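Local coordinates for nuclease-like protein (PDB 6GRB), which is the junction-resolving enzyme GEN1, which binds four-way DNA junctions and probably cleaves them, and 5'-flaps as well, with the help of metal ions, at residues 20-25 and 70-75; 58-63 and 104-109; 301-306 and 331-336. One frame throughout, in Å; residues are numbered along the deposited sequence.

Interaction 1 of 3, residues 20-25 and 70-75; sequences KLAIDH and LGIHPI
A22 meets L70 and I72 where helix 18-29 lies against the connection that closes a beta-alpha-beta crossover: strand 34-37, helix 55-70, then strand 73-78, which lies parallel to and beside strand 34-37. This is the alpha/beta core of the XPG N-terminal region, a member of the PIN clan, and the contact illustrates how one small residue can bring a helix close to a turn. At the start of the segment 20-25, K20 serves its own helix, its NZ forming a salt bridge with D24 OD2 one turn on (2.8 Å) through the syn lone pair of that oxygen. A22 follows and carries the contact. Its CB points at the turn and sits 3.6 Å from L70 O, so the methyl meets backbone there. The same CB lies 4.0 Å from I72 CG1, the apolar half of the encounter. The chi1 of I72, -67°, sets CG1 beside its backbone N and turns that branch to A22, while CG2 takes the position anti to N. Between L70 and I72, G71, with a phi of 65°, ends helix 55-70 in a Schellman motif, and the chain leaves it for strand 73-78. L70 and I72 also touch L18, so this face of helix 18-29 is gripped at more than one point. Further along, I23 turns to T446 and I447 of helix 445-451, bringing a late part of the chain onto the same helix. H25, at the end of the segment, meets the ring of H29. Polar backbone atoms are joined across the contact by a water that donates to A22 O at 2.8 Å and, weakly, to G71 O at 3.5 Å.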
ATOM      1  N   LYS A  20      12.440   2.413   3.335  1.00 57.31           N
ATOM      2  CA  LYS A  20      13.115   1.391   4.139  1.00 57.24           C
ATOM      3  C   LYS A  20      12.469   0.023   3.956  1.00 57.05           C
ATOM      4  O   LYS A  20      13.168  -0.991   3.906  1.00 57.00           O
ATOM      5  CB  LYS A  20      13.133   1.758   5.616  1.00 57.75           C
ATOM      6  CG  LYS A  20      13.949   0.757   6.420  1.00 57.86           C
ATOM      7  CD  LYS A  20      14.031   1.079   7.884  1.00 58.38           C
ATOM      8  CE  LYS A  20      14.338  -0.177   8.678  1.00 58.63           C
ATOM      9  NZ  LYS A  20      15.612  -0.752   8.173  1.00 58.40           N
ATOM     10  N   LEU A  21      11.142  -0.032   3.840  1.00 56.37           N
ATOM     11  CA  LEU A  21      10.482  -1.310   3.602  1.00 56.48           C
ATOM     12  C   LEU A  21      10.871  -1.878   2.252  1.00 56.09           C
ATOM     13  O   LEU A  21      11.138  -3.076   2.128  1.00 56.33           O
ATOM     14  CB  LEU A  21       8.969  -1.152   3.671  1.00 56.80           C
ATOM     15  CG  LEU A  21       8.340  -0.917   5.028  1.00 57.53           C
ATOM     16  CD1 LEU A  21       6.897  -0.479   4.809  1.00 57.83           C
ATOM     17  CD2 LEU A  21       8.412  -2.182   5.873  1.00 58.27           C
ATOM     18  N   ALA A  22      10.866  -1.037   1.217  1.00 55.44           N
ATOM     19  CA  ALA A  22      11.226  -1.508  -0.117  1.00 55.26           C
ATOM     20  C   ALA A  22      12.659  -2.041  -0.153  1.00 55.31           C
ATOM     21  O   ALA A  22      12.919  -3.114  -0.711  1.00 55.50           O
ATOM     22  CB  ALA A  22      11.047  -0.376  -1.133  1.00 55.06           C
ATOM     23  N   ILE A  23      13.606  -1.299   0.432  1.00 55.83           N
ATOM     24  CA  ILE A  23      15.004  -1.681   0.305  1.00 55.92           C
ATOM     25  C   ILE A  23      15.361  -2.838   1.249  1.00 56.15           C
ATOM     26  O   ILE A  23      16.204  -3.677   0.908  1.00 56.28           O
ATOM     27  CB  ILE A  23      15.894  -0.450   0.526  1.00 56.09           C
ATOM     28  CG1 ILE A  23      15.663   0.573  -0.589  1.00 56.19           C
ATOM     29  CG2 ILE A  23      17.361  -0.828   0.579  1.00 56.28           C
ATOM     30  CD1 ILE A  23      16.173   0.140  -1.974  1.00 56.27           C
ATOM     31  N   ASP A  24      14.748  -2.901   2.439  1.00 58.73           N
ATOM     32  CA  ASP A  24      14.931  -4.056   3.314  1.00 59.16           C
ATOM     33  C   ASP A  24      14.484  -5.323   2.603  1.00 59.43           C
ATOM     34  O   ASP A  24      15.199  -6.340   2.579  1.00 59.74           O
ATOM     35  CB  ASP A  24      14.132  -3.880   4.607  1.00 59.54           C
ATOM     36  CG  ASP A  24      14.843  -3.008   5.650  1.00 59.62           C
ATOM     37  OD1 ASP A  24      16.036  -2.626   5.469  1.00 59.46           O
ATOM     38  OD2 ASP A  24      14.203  -2.727   6.696  1.00 60.02           O
ATOM     39  N   HIS A  25      13.300  -5.264   2.000  1.00 56.15           N
ATOM     40  CA  HIS A  25      12.744  -6.422   1.314  1.00 56.68           C
ATOM     41  C   HIS A  25      13.593  -6.811   0.109  1.00 56.59           C
ATOM     42  O   HIS A  25      13.864  -8.005  -0.109  1.00 57.18           O
ATOM     43  CB  HIS A  25      11.310  -6.132   0.896  1.00 56.80           C
ATOM     44  CG  HIS A  25      10.612  -7.311   0.309  1.00 57.69           C
ATOM     45  ND1 HIS A  25      10.783  -7.703  -1.002  1.00 57.83           N
ATOM     46  CD2 HIS A  25       9.741  -8.190   0.857  1.00 58.72           C
ATOM     47  CE1 HIS A  25      10.058  -8.783  -1.228  1.00 58.90           C
ATOM     48  NE2 HIS A  25       9.408  -9.089  -0.122  1.00 59.45           N
ATOM     49  N   LEU A  70      10.977   4.377  -5.542  1.00 55.35           N
ATOM     50  CA  LEU A  70      11.116   3.381  -4.490  1.00 54.76           C
ATOM     51  C   LEU A  70      11.410   1.990  -5.047  1.00 54.47           C
ATOM     52  O   LEU A  70      11.828   1.114  -4.291  1.00 54.25           O
ATOM     53  CB  LEU A  70       9.848   3.365  -3.617  1.00 54.46           C
ATOM     54  CG  LEU A  70       9.431   4.695  -2.963  1.00 55.14           C
ATOM     55  CD1 LEU A  70       8.027   4.639  -2.446  1.00 55.00           C
ATOM     56  CD2 LEU A  70      10.378   5.062  -1.836  1.00 55.69           C
ATOM     57  N   GLY A  71      11.239   1.774  -6.344  1.00 56.75           N
ATOM     58  CA  GLY A  71      11.364   0.435  -6.908  1.00 56.97           C
ATOM     59  C   GLY A  71      10.320  -0.556  -6.422  1.00 56.77           C
ATOM     60  O   GLY A  71      10.647  -1.721  -6.161  1.00 56.99           O
ATOM     61  N   ILE A  72       9.071  -0.132  -6.294  1.00 52.57           N
ATOM     62  CA  ILE A  72       8.001  -0.979  -5.783  1.00 52.63           C
ATOM     63  C   ILE A  72       7.198  -1.483  -6.972  1.00 53.43           C
ATOM     64  O   ILE A  72       6.894  -0.709  -7.881  1.00 53.61           O
ATOM     65  CB  ILE A  72       7.115  -0.202  -4.790  1.00 52.14           C
ATOM     66  CG1 ILE A  72       7.910   0.134  -3.516  1.00 51.87           C
ATOM     67  CG2 ILE A  72       5.794  -0.940  -4.496  1.00 52.50           C
ATOM     68  CD1 ILE A  72       7.087   0.784  -2.443  1.00 51.87           C
ATOM     69  N   HIS A  73       6.889  -2.785  -6.990  1.00 51.14           N
ATOM     70  CA  HIS A  73       6.007  -3.380  -7.994  1.00 52.42           C
ATOM     71  C   HIS A  73       4.571  -3.329  -7.475  1.00 52.43           C
ATOM     72  O   HIS A  73       4.192  -4.165  -6.637  1.00 52.92           O
ATOM     73  CB  HIS A  73       6.376  -4.834  -8.302  1.00 53.79           C
ATOM     74  CG  HIS A  73       7.632  -5.010  -9.102  1.00 54.17           C
ATOM     75  ND1 HIS A  73       8.344  -6.195  -9.119  1.00 54.89           N
ATOM     76  CD2 HIS A  73       8.307  -4.155  -9.905  1.00 54.08           C
ATOM     77  CE1 HIS A  73       9.399  -6.059  -9.906  1.00 55.16           C
ATOM     78  NE2 HIS A  73       9.396  -4.832 -10.396  1.00 54.79           N
ATOM     79  N   PRO A  74       3.752  -2.374  -7.928  1.00 49.75           N
ATOM     80  CA  PRO A  74       2.410  -2.201  -7.364  1.00 49.52           C
ATOM     81  C   PRO A  74       1.331  -2.874  -8.186  1.00 50.86           C
ATOM     82  O   PRO A  74       1.307  -2.794  -9.416  1.00 51.69           O
ATOM     83  CB  PRO A  74       2.226  -0.684  -7.428  1.00 48.34           C
ATOM     84  CG  PRO A  74       2.934  -0.317  -8.699  1.00 48.75           C
ATOM     85  CD  PRO A  74       4.100  -1.287  -8.863  1.00 49.44           C
ATOM     86  N   ILE A  75       0.390  -3.508  -7.493  1.00 47.64           N
ATOM     87  CA  ILE A  75      -0.857  -3.940  -8.128  1.00 48.35           C
ATOM     88  C   ILE A  75      -2.000  -3.151  -7.488  1.00 47.07           C
ATOM     89  O   ILE A  75      -2.216  -3.215  -6.268  1.00 46.82           O
ATOM     90  CB  ILE A  75      -1.062  -5.468  -8.068  1.00 49.98           C
ATOM     91  CG1 ILE A  75      -2.358  -5.863  -8.770  1.00 49.98           C
ATOM     92  CG2 ILE A  75      -1.063  -5.990  -6.660  1.00 49.96           C
ATOM     93  CD1 ILE A  75      -2.378  -7.309  -9.267  1.00 51.30           C
TER
HETATM   94  O   HOH W   1      11.797  -3.183  -3.255  1.00 53.47           O

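Interaction 2 of 3, residues 58-63 and 104-109; sequences RTLFYR and KRLIRL
L106 enters between L60 and F61, a leucine of helix 104-109 reaching across to helix 55-70 and carrying all the apolar contact between these two segments. Its two methyls divide the work. CD2 lies over the backbone of helix 55-70, 3.8 Å from F61 N, and at the same time faces L60 at the looser separation of 4.4 Å between L60 CD2 and L106 CD2. CD1 instead comes to the ring of F61, standing at its edge near the ring plane, 4.0 Å from F61 CD2. The side chains of L106 and F61 cross at about a right angle. In L106, CG anti to N (chi1 -171°) carries the two methyls to the backbone and ring of F61.

F61 also meets other rings. W316 and F314 both meet its ring edge-to-face, and F110 adds a third ring at a steep tilt, with L325 and V328 of helix 318-340 packed nearby. Inside its own helix, F61 CD1 lies 4.1 Å above one face of Y62, toward the rim.

Charged groups stay at the outer margins: K104 NZ makes a salt bridge with D116 and a cation-pi contact with F78, while R63 pairs with W156 through a cation-pi contact and a hydrogen bond to its carbonyl. The side chains that meet across the contact are all apolar, with polar ties to strands around them. Such an arrangement is what successive beta-alpha-beta crossovers produce: helix 55-70 leads into strand 73-78, helix 104-109 leads from it to strand 113-116, and the two helices pack side by side in the parallel part of the PIN-type nuclease core.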
ATOM      1  N   ARG A  58      -3.277  14.472 -11.403  1.00 68.33           N
ATOM      2  CA  ARG A  58      -1.909  14.965 -11.311  1.00 69.07           C
ATOM      3  C   ARG A  58      -1.233  14.396 -10.073  1.00 68.70           C
ATOM      4  O   ARG A  58      -0.109  13.893 -10.155  1.00 68.54           O
ATOM      5  CB  ARG A  58      -1.877  16.485 -11.312  1.00 70.00           C
ATOM      6  CG  ARG A  58      -0.765  17.082 -12.164  1.00 70.41           C
ATOM      7  CD  ARG A  58      -0.978  18.568 -12.396  1.00 70.94           C
ATOM      8  NE  ARG A  58      -1.256  19.299 -11.158  1.00 71.48           N
ATOM      9  CZ  ARG A  58      -2.208  20.220 -11.006  1.00 71.65           C
ATOM     10  NH1 ARG A  58      -3.011  20.552 -12.010  1.00 71.21           N
ATOM     11  NH2 ARG A  58      -2.357  20.824  -9.837  1.00 72.34           N
ATOM     12  N   THR A  59      -1.908  14.426  -8.918  1.00 68.00           N
ATOM     13  CA  THR A  59      -1.227  13.944  -7.718  1.00 67.98           C
ATOM     14  C   THR A  59      -1.093  12.428  -7.734  1.00 66.91           C
ATOM     15  O   THR A  59      -0.131  11.886  -7.175  1.00 66.77           O
ATOM     16  CB  THR A  59      -1.918  14.422  -6.431  1.00 68.77           C
ATOM     17  OG1 THR A  59      -3.114  13.686  -6.208  1.00 68.36           O
ATOM     18  CG2 THR A  59      -2.272  15.865  -6.534  1.00 69.75           C
ATOM     19  N   LEU A  60      -2.031  11.733  -8.376  1.00 61.56           N
ATOM     20  CA  LEU A  60      -1.876  10.299  -8.611  1.00 60.69           C
ATOM     21  C   LEU A  60      -0.652  10.028  -9.483  1.00 60.61           C
ATOM     22  O   LEU A  60       0.148   9.134  -9.201  1.00 60.20           O
ATOM     23  CB  LEU A  60      -3.160   9.766  -9.259  1.00 60.39           C
ATOM     24  CG  LEU A  60      -3.471   8.285  -9.181  1.00 59.85           C
ATOM     25  CD1 LEU A  60      -3.943   7.949  -7.788  1.00 59.99           C
ATOM     26  CD2 LEU A  60      -4.504   7.885 -10.212  1.00 59.86           C
ATOM     27  N   PHE A  61      -0.499  10.815 -10.552  1.00 57.91           N
ATOM     28  CA  PHE A  61       0.714  10.818 -11.363  1.00 58.46           C
ATOM     29  C   PHE A  61       1.970  10.954 -10.493  1.00 58.50           C
ATOM     30  O   PHE A  61       2.912  10.168 -10.624  1.00 58.35           O
ATOM     31  CB  PHE A  61       0.614  11.951 -12.405  1.00 59.56           C
ATOM     32  CG  PHE A  61       1.850  12.140 -13.236  1.00 60.60           C
ATOM     33  CD1 PHE A  61       2.857  12.995 -12.821  1.00 60.91           C
ATOM     34  CD2 PHE A  61       2.008  11.471 -14.438  1.00 60.92           C
ATOM     35  CE1 PHE A  61       4.004  13.163 -13.578  1.00 61.65           C
ATOM     36  CE2 PHE A  61       3.155  11.629 -15.189  1.00 61.79           C
ATOM     37  CZ  PHE A  61       4.150  12.470 -14.763  1.00 62.09           C
ATOM     38  N   TYR A  62       1.994  11.939  -9.587  1.00 64.89           N
ATOM     39  CA  TYR A  62       3.187  12.164  -8.777  1.00 65.33           C
ATOM     40  C   TYR A  62       3.448  10.996  -7.818  1.00 64.59           C
ATOM     41  O   TYR A  62       4.596  10.577  -7.657  1.00 64.63           O
ATOM     42  CB  TYR A  62       3.081  13.504  -8.043  1.00 66.42           C
ATOM     43  CG  TYR A  62       3.294  14.718  -8.935  1.00 67.32           C
ATOM     44  CD1 TYR A  62       4.511  14.926  -9.579  1.00 67.91           C
ATOM     45  CD2 TYR A  62       2.286  15.656  -9.125  1.00 67.68           C
ATOM     46  CE1 TYR A  62       4.726  16.017 -10.391  1.00 68.80           C
ATOM     47  CE2 TYR A  62       2.487  16.769  -9.943  1.00 68.48           C
ATOM     48  CZ  TYR A  62       3.715  16.940 -10.574  1.00 69.02           C
ATOM     49  OH  TYR A  62       3.932  18.040 -11.378  1.00 69.81           O
ATOM     50  N   ARG A  63       2.400  10.411  -7.226  1.00 64.45           N
ATOM     51  CA  ARG A  63       2.582   9.197  -6.422  1.00 63.81           C
ATOM     52  C   ARG A  63       3.117   8.022  -7.245  1.00 62.99           C
ATOM     53  O   ARG A  63       3.836   7.172  -6.712  1.00 62.63           O
ATOM     54  CB  ARG A  63       1.265   8.783  -5.751  1.00 63.66           C
ATOM     55  CG  ARG A  63       0.644   9.848  -4.869  1.00 64.89           C
ATOM     56  CD  ARG A  63       0.948   9.640  -3.403  1.00 65.85           C
ATOM     57  NE  ARG A  63       0.502  10.778  -2.596  1.00 67.53           N
ATOM     58  CZ  ARG A  63       0.273  10.709  -1.286  1.00 68.90           C
ATOM     59  NH1 ARG A  63       0.449   9.551  -0.656  1.00 68.83           N
ATOM     60  NH2 ARG A  63      -0.135  11.788  -0.611  1.00 70.16           N
ATOM     61  N   LYS A 104      -6.862   3.758 -14.782  1.00 54.17           N
ATOM     62  CA  LYS A 104      -6.369   2.500 -15.336  1.00 55.07           C
ATOM     63  C   LYS A 104      -5.451   2.752 -16.527  1.00 56.27           C
ATOM     64  O   LYS A 104      -4.477   2.021 -16.744  1.00 57.26           O
ATOM     65  CB  LYS A 104      -7.541   1.605 -15.750  1.00 55.42           C
ATOM     66  CG  LYS A 104      -8.303   1.048 -14.587  1.00 54.75           C
ATOM     67  CD  LYS A 104      -9.354   0.090 -15.089  1.00 55.25           C
ATOM     68  CE  LYS A 104      -9.866  -0.776 -13.947  1.00 55.03           C
ATOM     69  NZ  LYS A 104     -10.790  -1.833 -14.449  1.00 55.63           N
ATOM     70  N   ARG A 105      -5.758   3.781 -17.315  1.00 58.24           N
ATOM     71  CA  ARG A 105      -4.875   4.182 -18.403  1.00 59.59           C
ATOM     72  C   ARG A 105      -3.522   4.644 -17.864  1.00 59.49           C
ATOM     73  O   ARG A 105      -2.465   4.222 -18.352  1.00 60.87           O
ATOM     74  CB  ARG A 105      -5.564   5.279 -19.221  1.00 59.69           C
ATOM     75  CG  ARG A 105      -4.739   5.806 -20.350  1.00 61.17           C
ATOM     76  CD  ARG A 105      -5.594   6.615 -21.316  1.00 61.46           C
ATOM     77  NE  ARG A 105      -4.767   7.245 -22.353  1.00 62.93           N
ATOM     78  CZ  ARG A 105      -4.711   8.559 -22.591  1.00 62.78           C
ATOM     79  NH1 ARG A 105      -5.454   9.407 -21.882  1.00 61.33           N
ATOM     80  NH2 ARG A 105      -3.905   9.035 -23.538  1.00 64.24           N
ATOM     81  N   LEU A 106      -3.535   5.500 -16.838  1.00 56.66           N
ATOM     82  CA  LEU A 106      -2.274   5.978 -16.273  1.00 56.42           C
ATOM     83  C   LEU A 106      -1.489   4.845 -15.617  1.00 56.37           C
ATOM     84  O   LEU A 106      -0.252   4.840 -15.668  1.00 56.88           O
ATOM     85  CB  LEU A 106      -2.537   7.116 -15.275  1.00 55.17           C
ATOM     86  CG  LEU A 106      -1.304   7.878 -14.761  1.00 55.09           C
ATOM     87  CD1 LEU A 106      -0.641   8.772 -15.849  1.00 56.23           C
ATOM     88  CD2 LEU A 106      -1.645   8.680 -13.511  1.00 54.20           C
ATOM     89  N   ILE A 107      -2.192   3.888 -14.995  1.00 53.03           N
ATOM     90  CA  ILE A 107      -1.548   2.698 -14.454  1.00 53.23           C
ATOM     91  C   ILE A 107      -0.790   1.946 -15.543  1.00 55.30           C
ATOM     92  O   ILE A 107       0.370   1.558 -15.358  1.00 55.80           O
ATOM     93  CB  ILE A 107      -2.583   1.798 -13.761  1.00 52.70           C
ATOM     94  CG1 ILE A 107      -3.091   2.486 -12.485  1.00 51.16           C
ATOM     95  CG2 ILE A 107      -1.962   0.429 -13.461  1.00 53.49           C
ATOM     96  CD1 ILE A 107      -4.248   1.764 -11.800  1.00 50.88           C
ATOM     97  N   ARG A 108      -1.431   1.717 -16.683  1.00 52.41           N
ATOM     98  CA  ARG A 108      -0.772   1.004 -17.780  1.00 55.04           C
ATOM     99  C   ARG A 108       0.438   1.782 -18.287  1.00 55.94           C
ATOM    100  O   ARG A 108       1.537   1.230 -18.402  1.00 57.30           O
ATOM    101  CB  ARG A 108      -1.762   0.746 -18.926  1.00 56.10           C
ATOM    102  N   LEU A 109       0.255   3.086 -18.553  1.00 57.14           N
ATOM    103  CA  LEU A 109       1.332   3.930 -19.060  1.00 57.90           C
ATOM    104  C   LEU A 109       2.588   3.852 -18.202  1.00 57.07           C
ATOM    105  O   LEU A 109       3.699   3.943 -18.735  1.00 58.29           O
ATOM    106  CB  LEU A 109       0.849   5.374 -19.170  1.00 56.83           C
ATOM    107  CG  LEU A 109      -0.102   5.631 -20.344  1.00 57.92           C
ATOM    108  CD1 LEU A 109      -0.584   7.061 -20.364  1.00 56.82           C
ATOM    109  CD2 LEU A 109       0.603   5.265 -21.651  1.00 60.76           C
TER

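Interaction 3 of 3, residues 301-306 and 331-336; sequences VDIAGL and PGLLVQ
The N-capped start of helix 303-313 rests on the long helix 318-340, with V301 and I303 meeting L333 and Q336. I303 and L333 reach toward each other tip to tip, and their CD1 methyls come within 3.5 Å. V301 docks one residue before the cap: its CB is 3.7 Å from L333 CD2, and the two side chains cross obliquely. The two methyls of L333 are thus shared out, CD1 to the isoleucine and CD2 mainly to the valine. Q336, one turn further along its helix, flanks V301 on the carbonyl side of its amide. The chain of Q336 leaves anti to N and then bends sharply at chi2, -114°, which swings OE1 to within 3.1 Å of V301 CG2. That is a short approach, not a hydrogen bond, and its exact length is doubtful at this resolution, while NE2 of the same amide makes a weak hydrogen bond to D340 OD1.

These contacts belong to the helical region that follows the nuclease core, and residues of the C-terminal domain family, of the SH3 clan, touch them from helix 386-390 and the loop after it. I303 touches V390 and L392, and L333 touches L389, so both sides of the contact meet this part of the chain. On the long helix, P331 coincides with a kink, since its own N and that of G332 lack a bond to the preceding turn.

D302 takes no part in the contact with the long helix and stands right before the shorter one. It sits at the N-cap, at the centre of an inverse gamma turn, and G305 N donates to D302 OD1 at 3.0 Å. The bond is bent, with an N-H...O angle of 140°, and the donor stands well above the carboxylate plane, 73° out of it.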
ATOM      1  N   VAL A 301       8.059   1.753 -18.918  1.00 67.19           N
ATOM      2  CA  VAL A 301       7.285   2.993 -18.907  1.00 66.56           C
ATOM      3  C   VAL A 301       7.128   3.519 -20.333  1.00 68.77           C
ATOM      4  O   VAL A 301       8.114   3.713 -21.060  1.00 70.00           O
ATOM      5  CB  VAL A 301       7.971   4.024 -17.997  1.00 64.75           C
ATOM      6  CG1 VAL A 301       7.226   5.342 -17.988  1.00 64.18           C
ATOM      7  CG2 VAL A 301       8.133   3.456 -16.589  1.00 63.06           C
ATOM      8  N   ASP A 302       5.884   3.768 -20.724  1.00 63.17           N
ATOM      9  CA  ASP A 302       5.491   4.306 -22.028  1.00 65.44           C
ATOM     10  C   ASP A 302       5.766   5.820 -22.092  1.00 64.55           C
ATOM     11  O   ASP A 302       4.881   6.655 -21.849  1.00 63.22           O
ATOM     12  CB  ASP A 302       4.017   3.990 -22.260  1.00 65.89           C
ATOM     13  CG  ASP A 302       3.600   4.086 -23.717  1.00 68.78           C
ATOM     14  OD1 ASP A 302       4.351   4.659 -24.549  1.00 70.44           O
ATOM     15  OD2 ASP A 302       2.489   3.594 -24.023  1.00 68.92           O
ATOM     16  N   ILE A 303       7.002   6.178 -22.477  1.00 67.01           N
ATOM     17  CA  ILE A 303       7.440   7.577 -22.497  1.00 66.47           C
ATOM     18  C   ILE A 303       6.572   8.421 -23.428  1.00 67.59           C
ATOM     19  O   ILE A 303       6.125   9.518 -23.063  1.00 66.12           O
ATOM     20  CB  ILE A 303       8.925   7.662 -22.895  1.00 67.63           C
ATOM     21  CG1 ILE A 303       9.759   6.718 -22.029  1.00 66.34           C
ATOM     22  CG2 ILE A 303       9.447   9.087 -22.773  1.00 67.18           C
ATOM     23  CD1 ILE A 303       9.733   7.061 -20.573  1.00 63.67           C
ATOM     24  N   ALA A 304       6.354   7.951 -24.659  1.00 65.06           N
ATOM     25  CA  ALA A 304       5.527   8.709 -25.598  1.00 65.88           C
ATOM     26  C   ALA A 304       4.063   8.679 -25.191  1.00 63.99           C
ATOM     27  O   ALA A 304       3.321   9.625 -25.480  1.00 63.14           O
ATOM     28  CB  ALA A 304       5.698   8.168 -27.023  1.00 69.14           C
ATOM     29  N   GLY A 305       3.629   7.607 -24.526  1.00 65.25           N
ATOM     30  CA  GLY A 305       2.255   7.548 -24.058  1.00 63.35           C
ATOM     31  C   GLY A 305       2.001   8.516 -22.920  1.00 60.58           C
ATOM     32  O   GLY A 305       0.985   9.214 -22.902  1.00 59.42           O
ATOM     33  N   LEU A 306       2.924   8.566 -21.949  1.00 62.48           N
ATOM     34  CA  LEU A 306       2.859   9.569 -20.889  1.00 60.35           C
ATOM     35  C   LEU A 306       2.991  10.981 -21.434  1.00 60.74           C
ATOM     36  O   LEU A 306       2.378  11.906 -20.884  1.00 59.43           O
ATOM     37  CB  LEU A 306       3.946   9.314 -19.845  1.00 59.51           C
ATOM     38  CG  LEU A 306       3.621   8.272 -18.786  1.00 58.22           C
ATOM     39  CD1 LEU A 306       4.849   8.059 -17.857  1.00 57.63           C
ATOM     40  CD2 LEU A 306       2.404   8.696 -18.003  1.00 56.57           C
ATOM     41  N   PRO A 331      14.304  10.884 -12.514  1.00 68.46           N
ATOM     42  CA  PRO A 331      14.817  10.058 -11.407  1.00 67.54           C
ATOM     43  C   PRO A 331      14.123   8.709 -11.298  1.00 65.68           C
ATOM     44  O   PRO A 331      14.770   7.705 -10.954  1.00 65.02           O
ATOM     45  CB  PRO A 331      14.567  10.929 -10.166  1.00 68.03           C
ATOM     46  CG  PRO A 331      14.407  12.304 -10.673  1.00 69.73           C
ATOM     47  CD  PRO A 331      13.778  12.175 -12.030  1.00 69.22           C
ATOM     48  N   GLY A 332      12.821   8.655 -11.614  1.00 66.23           N
ATOM     49  CA  GLY A 332      12.089   7.401 -11.522  1.00 64.92           C
ATOM     50  C   GLY A 332      12.559   6.360 -12.522  1.00 65.31           C
ATOM     51  O   GLY A 332      12.789   5.205 -12.161  1.00 64.64           O
ATOM     52  N   LEU A 333      12.669   6.741 -13.802  1.00 66.20           N
ATOM     53  CA  LEU A 333      13.212   5.815 -14.798  1.00 67.06           C
ATOM     54  C   LEU A 333      14.619   5.356 -14.443  1.00 66.99           C
ATOM     55  O   LEU A 333      15.007   4.230 -14.785  1.00 67.09           O
ATOM     56  CB  LEU A 333      13.257   6.458 -16.180  1.00 68.78           C
ATOM     57  CG  LEU A 333      12.004   6.627 -17.014  1.00 69.48           C
ATOM     58  CD1 LEU A 333      12.386   7.438 -18.255  1.00 71.36           C
ATOM     59  CD2 LEU A 333      11.412   5.284 -17.381  1.00 69.77           C
ATOM     60  N   LEU A 334      15.416   6.223 -13.815  1.00 69.86           N
ATOM     61  CA  LEU A 334      16.743   5.806 -13.363  1.00 69.82           C
ATOM     62  C   LEU A 334      16.638   4.588 -12.452  1.00 68.36           C
ATOM     63  O   LEU A 334      17.368   3.601 -12.629  1.00 68.31           O
ATOM     64  CB  LEU A 334      17.446   6.972 -12.652  1.00 70.47           C
ATOM     65  CG  LEU A 334      18.832   6.885 -11.984  1.00 70.75           C
ATOM     66  CD1 LEU A 334      19.877   6.569 -13.052  1.00 72.03           C
ATOM     67  CD2 LEU A 334      19.243   8.141 -11.221  1.00 71.17           C
ATOM     68  N   VAL A 335      15.716   4.628 -11.477  1.00 67.68           N
ATOM     69  CA  VAL A 335      15.574   3.511 -10.543  1.00 66.46           C
ATOM     70  C   VAL A 335      14.993   2.295 -11.249  1.00 66.45           C
ATOM     71  O   VAL A 335      15.533   1.182 -11.152  1.00 66.31           O
ATOM     72  CB  VAL A 335      14.709   3.897  -9.334  1.00 65.56           C
ATOM     73  CG1 VAL A 335      14.242   2.621  -8.642  1.00 64.55           C
ATOM     74  CG2 VAL A 335      15.492   4.756  -8.368  1.00 65.86           C
ATOM     75  N   GLN A 336      13.895   2.508 -11.966  1.00 69.94           N
ATOM     76  CA  GLN A 336      13.236   1.433 -12.698  1.00 70.49           C
ATOM     77  C   GLN A 336      14.216   0.717 -13.622  1.00 71.59           C
ATOM     78  O   GLN A 336      14.205  -0.510 -13.720  1.00 71.83           O
ATOM     79  CB  GLN A 336      12.056   1.979 -13.504  1.00 71.28           C
ATOM     80  CG  GLN A 336      11.299   0.920 -14.289  1.00 72.46           C
ATOM     81  CD  GLN A 336      11.417   1.111 -15.789  1.00 74.50           C
ATOM     82  OE1 GLN A 336      10.927   2.097 -16.341  1.00 74.85           O
ATOM     83  NE2 GLN A 336      12.069   0.167 -16.456  1.00 75.93           N
TER

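Interactions 2 and 3 are the closest pair, with centres 12 Å apart. Helix 104-109 hands over to the start of helix 303-313: L109 O and D302 N, 3.0 Å apart, probably form a hydrogen bond, and L106 CD1 packs on L306 CD2 at 3.7 Å. Interaction 1 touches interaction 3 through G71 N and V335 CG1, 3.9 Å apart, but does not touch interaction 2, although helix 55-70 leads directly into its turn. The nearest atoms lie about 9, 16 and 25 Å from the bound DNA for interactions 2, 1 and 3. All three are away from the metal site, where D141 and D143 bind magnesium.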